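Local coordinates for chloromuconate cycloisomerase (PDB 4M0X), which belongs to the enolase superfamily and carries a manganese ion in its barrel domain, at residues I270-R282 / M306-P318. Residues are numbered along the deposited sequence; the frame is centred on the assembly and turned at random.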
loop_
_atom_site.group_PDB
_atom_site.type_symbol
_atom_site.label_atom_id
_atom_site.label_comp_id
_atom_site.label_asym_id
_atom_site.label_seq_id
_atom_site.Cartn_x
_atom_site.Cartn_y
_atom_site.Cartn_z
ATOM N N ILE A 270 17.553 22.938 -6.607
ATOM C CA ILE A 270 16.711 24.108 -6.791
ATOM C C ILE A 270 17.320 25.063 -7.828
ATOM O O ILE A 270 18.527 25.319 -7.806
ATOM C CB ILE A 270 16.484 24.822 -5.452
ATOM C CG1 ILE A 270 15.964 23.832 -4.400
ATOM C CG2 ILE A 270 15.561 26.024 -5.634
ATOM C CD1 ILE A 270 14.536 23.364 -4.603
ATOM N N LYS A 271 16.487 25.576 -8.741
ATOM C CA LYS A 271 16.944 26.392 -9.877
ATOM C C LYS A 271 15.764 27.198 -10.324
ATOM O O LYS A 271 14.702 26.624 -10.483
ATOM C CB LYS A 271 17.324 25.525 -11.071
ATOM C CG LYS A 271 18.633 24.771 -11.023
ATOM C CD LYS A 271 19.044 24.374 -12.443
ATOM C CE LYS A 271 18.653 22.950 -12.801
ATOM N NZ LYS A 271 19.832 22.038 -12.824
ATOM N N ILE A 272 15.950 28.497 -10.566
ATOM C CA ILE A 272 14.849 29.361 -10.965
ATOM C C ILE A 272 14.246 29.083 -12.362
ATOM O O ILE A 272 13.047 28.816 -12.458
ATOM C CB ILE A 272 15.179 30.850 -10.765
ATOM C CG1 ILE A 272 15.273 31.146 -9.281
ATOM C CG2 ILE A 272 14.086 31.738 -11.351
ATOM C CD1 ILE A 272 15.556 32.592 -8.967
ATOM N N PRO A 273 15.065 29.119 -13.437
ATOM C CA PRO A 273 14.539 28.971 -14.803
ATOM C C PRO A 273 13.590 27.781 -14.949
ATOM O O PRO A 273 12.471 27.907 -15.421
ATOM C CB PRO A 273 15.801 28.705 -15.632
ATOM C CG PRO A 273 16.907 29.281 -14.844
ATOM C CD PRO A 273 16.534 29.000 -13.424
ATOM N N LYS A 274 14.059 26.630 -14.519
ATOM C CA LYS A 274 13.334 25.391 -14.653
ATOM C C LYS A 274 11.985 25.330 -13.883
ATOM O O LYS A 274 11.125 24.513 -14.223
ATOM C CB LYS A 274 14.308 24.247 -14.344
ATOM C CG LYS A 274 13.871 23.172 -13.393
ATOM C CD LYS A 274 14.747 23.121 -12.155
ATOM C CE LYS A 274 14.804 21.673 -11.688
ATOM N NZ LYS A 274 15.342 21.435 -10.328
ATOM N N SER A 275 11.803 26.209 -12.891
ATOM C CA SER A 275 10.586 26.250 -12.054
ATOM C C SER A 275 9.686 27.348 -12.512
ATOM O O SER A 275 8.616 27.552 -11.930
ATOM C CB SER A 275 10.889 26.577 -10.593
ATOM O OG SER A 275 12.027 25.896 -10.125
ATOM N N GLY A 276 10.146 28.090 -13.517
ATOM C CA GLY A 276 9.424 29.263 -14.013
ATOM C C GLY A 276 9.400 30.463 -13.080
ATOM O O GLY A 276 8.434 31.233 -13.090
ATOM N N GLY A 277 10.446 30.607 -12.262
ATOM C CA GLY A 277 10.657 31.825 -11.483
ATOM C C GLY A 277 10.991 31.734 -10.009
ATOM O O GLY A 277 11.086 30.665 -9.412
ATOM N N LEU A 278 11.131 32.900 -9.408
ATOM C CA LEU A 278 11.536 33.006 -8.038
ATOM C C LEU A 278 10.520 32.482 -7.026
ATOM O O LEU A 278 10.886 31.823 -6.080
ATOM C CB LEU A 278 11.877 34.463 -7.759
ATOM C CG LEU A 278 12.357 34.855 -6.371
ATOM C CD1 LEU A 278 13.567 33.999 -5.992
ATOM C CD2 LEU A 278 12.707 36.319 -6.426
ATOM N N SER A 279 9.244 32.791 -7.188
ATOM C CA SER A 279 8.277 32.357 -6.186
ATOM C C SER A 279 8.199 30.839 -6.173
ATOM O O SER A 279 8.395 30.231 -5.122
ATOM C CB SER A 279 6.908 33.006 -6.406
ATOM O OG SER A 279 7.004 34.392 -6.141
ATOM N N ARG A 280 7.958 30.245 -7.351
ATOM C CA ARG A 280 7.822 28.787 -7.509
ATOM C C ARG A 280 9.046 28.045 -7.001
ATOM O O ARG A 280 8.911 27.107 -6.219
ATOM C CB ARG A 280 7.535 28.395 -8.956
ATOM C CG ARG A 280 6.217 28.916 -9.487
ATOM C CD ARG A 280 5.073 28.336 -8.678
ATOM N NE ARG A 280 3.791 28.529 -9.343
ATOM C CZ ARG A 280 2.599 28.365 -8.760
ATOM N NH1 ARG A 280 2.503 27.987 -7.481
ATOM N NH2 ARG A 280 1.491 28.589 -9.464
ATOM N N ALA A 281 10.241 28.498 -7.401
ATOM C CA ALA A 281 11.480 27.939 -6.838
ATOM C C ALA A 281 11.464 27.909 -5.301
ATOM O O ALA A 281 11.759 26.852 -4.743
ATOM C CB ALA A 281 12.720 28.637 -7.372
ATOM N N ARG A 282 11.116 29.008 -4.609
ATOM C CA ARG A 282 11.024 28.926 -3.147
ATOM C C ARG A 282 9.988 27.914 -2.695
ATOM O O ARG A 282 10.217 27.203 -1.712
ATOM C CB ARG A 282 10.770 30.265 -2.434
ATOM C CG ARG A 282 11.924 30.719 -1.550
ATOM C CD ARG A 282 11.759 30.636 -0.034
ATOM N NE ARG A 282 11.769 29.288 0.548
ATOM C CZ ARG A 282 11.831 29.072 1.869
ATOM N NH1 ARG A 282 11.909 30.102 2.705
ATOM N NH2 ARG A 282 11.835 27.843 2.371
ATOM N N MET A 306 20.819 36.056 -14.073
ATOM C CA MET A 306 20.039 35.041 -13.345
ATOM C C MET A 306 20.808 34.510 -12.114
ATOM O O MET A 306 20.215 34.253 -11.053
ATOM C CB MET A 306 19.626 33.893 -14.299
ATOM C CG MET A 306 18.965 32.650 -13.672
ATOM S SD MET A 306 17.340 32.898 -12.915
ATOM C CE MET A 306 16.333 33.491 -14.284
ATOM N N GLY A 307 22.129 34.376 -12.268
ATOM C CA GLY A 307 23.006 33.956 -11.183
ATOM C C GLY A 307 22.874 34.817 -9.943
ATOM O O GLY A 307 22.755 34.289 -8.826
ATOM N N ALA A 308 22.893 36.136 -10.132
ATOM C CA ALA A 308 22.603 37.088 -9.043
ATOM C C ALA A 308 21.239 36.879 -8.323
ATOM O O ALA A 308 21.215 36.845 -7.104
ATOM C CB ALA A 308 22.756 38.529 -9.517
ATOM N N ILE A 309 20.127 36.734 -9.043
ATOM C CA ILE A 309 18.835 36.588 -8.354
ATOM C C ILE A 309 18.815 35.232 -7.656
ATOM O O ILE A 309 18.444 35.142 -6.490
ATOM C CB ILE A 309 17.573 36.898 -9.244
ATOM C CG1 ILE A 309 16.283 36.812 -8.456
ATOM C CG2 ILE A 309 17.412 35.956 -10.437
ATOM C CD1 ILE A 309 16.303 37.560 -7.142
ATOM N N SER A 310 19.276 34.199 -8.355
ATOM C CA SER A 310 19.502 32.888 -7.751
ATOM C C SER A 310 20.322 32.940 -6.477
ATOM O O SER A 310 19.930 32.347 -5.489
ATOM C CB SER A 310 20.206 31.953 -8.724
ATOM O OG SER A 310 19.360 31.700 -9.815
ATOM N N ALA A 311 21.465 33.620 -6.507
ATOM C CA ALA A 311 22.326 33.707 -5.329
ATOM C C ALA A 311 21.546 34.263 -4.134
ATOM O O ALA A 311 21.673 33.779 -3.001
ATOM C CB ALA A 311 23.562 34.550 -5.616
ATOM N N GLN A 312 20.715 35.261 -4.396
ATOM C CA GLN A 312 19.892 35.827 -3.340
ATOM C C GLN A 312 18.876 34.795 -2.836
ATOM O O GLN A 312 18.765 34.569 -1.630
ATOM C CB GLN A 312 19.231 37.129 -3.789
ATOM C CG GLN A 312 20.135 38.329 -3.603
ATOM C CD GLN A 312 19.517 39.621 -4.083
ATOM O OE1 GLN A 312 18.319 39.864 -3.899
ATOM N NE2 GLN A 312 20.330 40.464 -4.702
ATOM N N LEU A 313 18.154 34.163 -3.756
ATOM C CA LEU A 313 17.255 33.063 -3.399
ATOM C C LEU A 313 17.937 32.103 -2.426
ATOM O O LEU A 313 17.475 31.904 -1.285
ATOM C CB LEU A 313 16.812 32.303 -4.651
ATOM C CG LEU A 313 16.023 31.022 -4.387
ATOM C CD1 LEU A 313 14.702 31.345 -3.693
ATOM C CD2 LEU A 313 15.763 30.288 -5.686
ATOM N N TYR A 314 19.060 31.535 -2.886
ATOM C CA TYR A 314 19.802 30.524 -2.143
ATOM C C TYR A 314 20.234 31.058 -0.783
ATOM O O TYR A 314 20.234 30.326 0.192
ATOM C CB TYR A 314 20.996 30.024 -2.946
ATOM C CG TYR A 314 20.690 29.506 -4.351
ATOM C CD1 TYR A 314 19.378 29.293 -4.772
ATOM C CD2 TYR A 314 21.727 29.177 -5.246
ATOM C CE1 TYR A 314 19.097 28.810 -6.041
ATOM C CE2 TYR A 314 21.444 28.686 -6.526
ATOM C CZ TYR A 314 20.123 28.512 -6.916
ATOM O OH TYR A 314 19.786 28.029 -8.171
ATOM N N GLY A 315 20.580 32.334 -0.709
ATOM C CA GLY A 315 20.846 32.961 0.576
ATOM C C GLY A 315 19.617 33.146 1.486
ATOM O O GLY A 315 19.771 33.260 2.718
ATOM N N THR A 316 18.409 33.211 0.920
ATOM C CA THR A 316 17.242 33.292 1.781
ATOM C C THR A 316 16.858 31.915 2.288
ATOM O O THR A 316 16.168 31.790 3.263
ATOM C CB THR A 316 15.985 33.965 1.141
ATOM O OG1 THR A 316 15.331 33.073 0.238
ATOM C CG2 THR A 316 16.307 35.274 0.433
ATOM N N MET A 317 17.307 30.876 1.603
ATOM C CA MET A 317 16.807 29.519 1.832
ATOM C C MET A 317 17.316 28.900 3.128
ATOM O O MET A 317 18.470 29.124 3.512
ATOM C CB MET A 317 17.204 28.651 0.662
ATOM C CG MET A 317 16.185 28.665 -0.449
ATOM S SD MET A 317 16.841 27.864 -1.926
ATOM C CE MET A 317 17.047 26.157 -1.453
ATOM N N PRO A 318 16.449 28.121 3.809
ATOM C CA PRO A 318 16.848 27.587 5.104
ATOM C C PRO A 318 17.849 26.454 4.964
ATOM O O PRO A 318 18.511 26.104 5.947
ATOM C CB PRO A 318 15.534 27.070 5.692
ATOM C CG PRO A 318 14.701 26.710 4.506
ATOM C CD PRO A 318 15.067 27.724 3.447
HETATM O O HOH W 1 18.630 29.333 -10.075
HETATM O O HOH W 2 13.243 32.438 2.875
#
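Helix portions 278-282 and 306-316 meet where Leu278, Ala281 and Arg282 touch Leu313, their axes running roughly the same way at 33° and approaching to 11.0 Å. Before the first helix, the chain makes a short turn at 272-275 that Gly276 closes with a Schellman motif, and Gly277 is the N-cap of the next helix. No direct hydrogen bond joins the segments; they meet through apolar side-chain packing and bridging water. Two knobs interlock: Ile272 enters the hole formed by Met306, Ile309, Ser310 and Leu313, and Leu313 that of Ile272, Leu278, Ala281 and Arg282. Together chi1 (172°) and chi2 (64°) of Leu313 set its two methyls: CD2 lies 3.7 Å from Ile272 CG1, while CD1 meets Arg282 CG at 3.6 Å. The bent Met306 chain crosses Ile272, bringing SD within 3.7 Å of Ile272 CB. At the far end, Pro318 CD covers one face of the Arg282 guanidinium, 3.4 Å from NH2. Water 1 accepts from Ile272 N at 2.8 Å and donates to Tyr314 OH at 2.6 Å; that hydroxyl also hydrogen-bonds Ala298 O. Strand 267-270 of the TIM-type barrel leads into this packing, and Lys271 NZ just beyond it hydrogen-bonds Ala299 O and salt-bridges the manganese ligand Asp247. Helices 101-118 and 123-126 pack against the same cluster, Thr109 touching Met306 and Ile309, and Val123 touching Leu278 and Ile309.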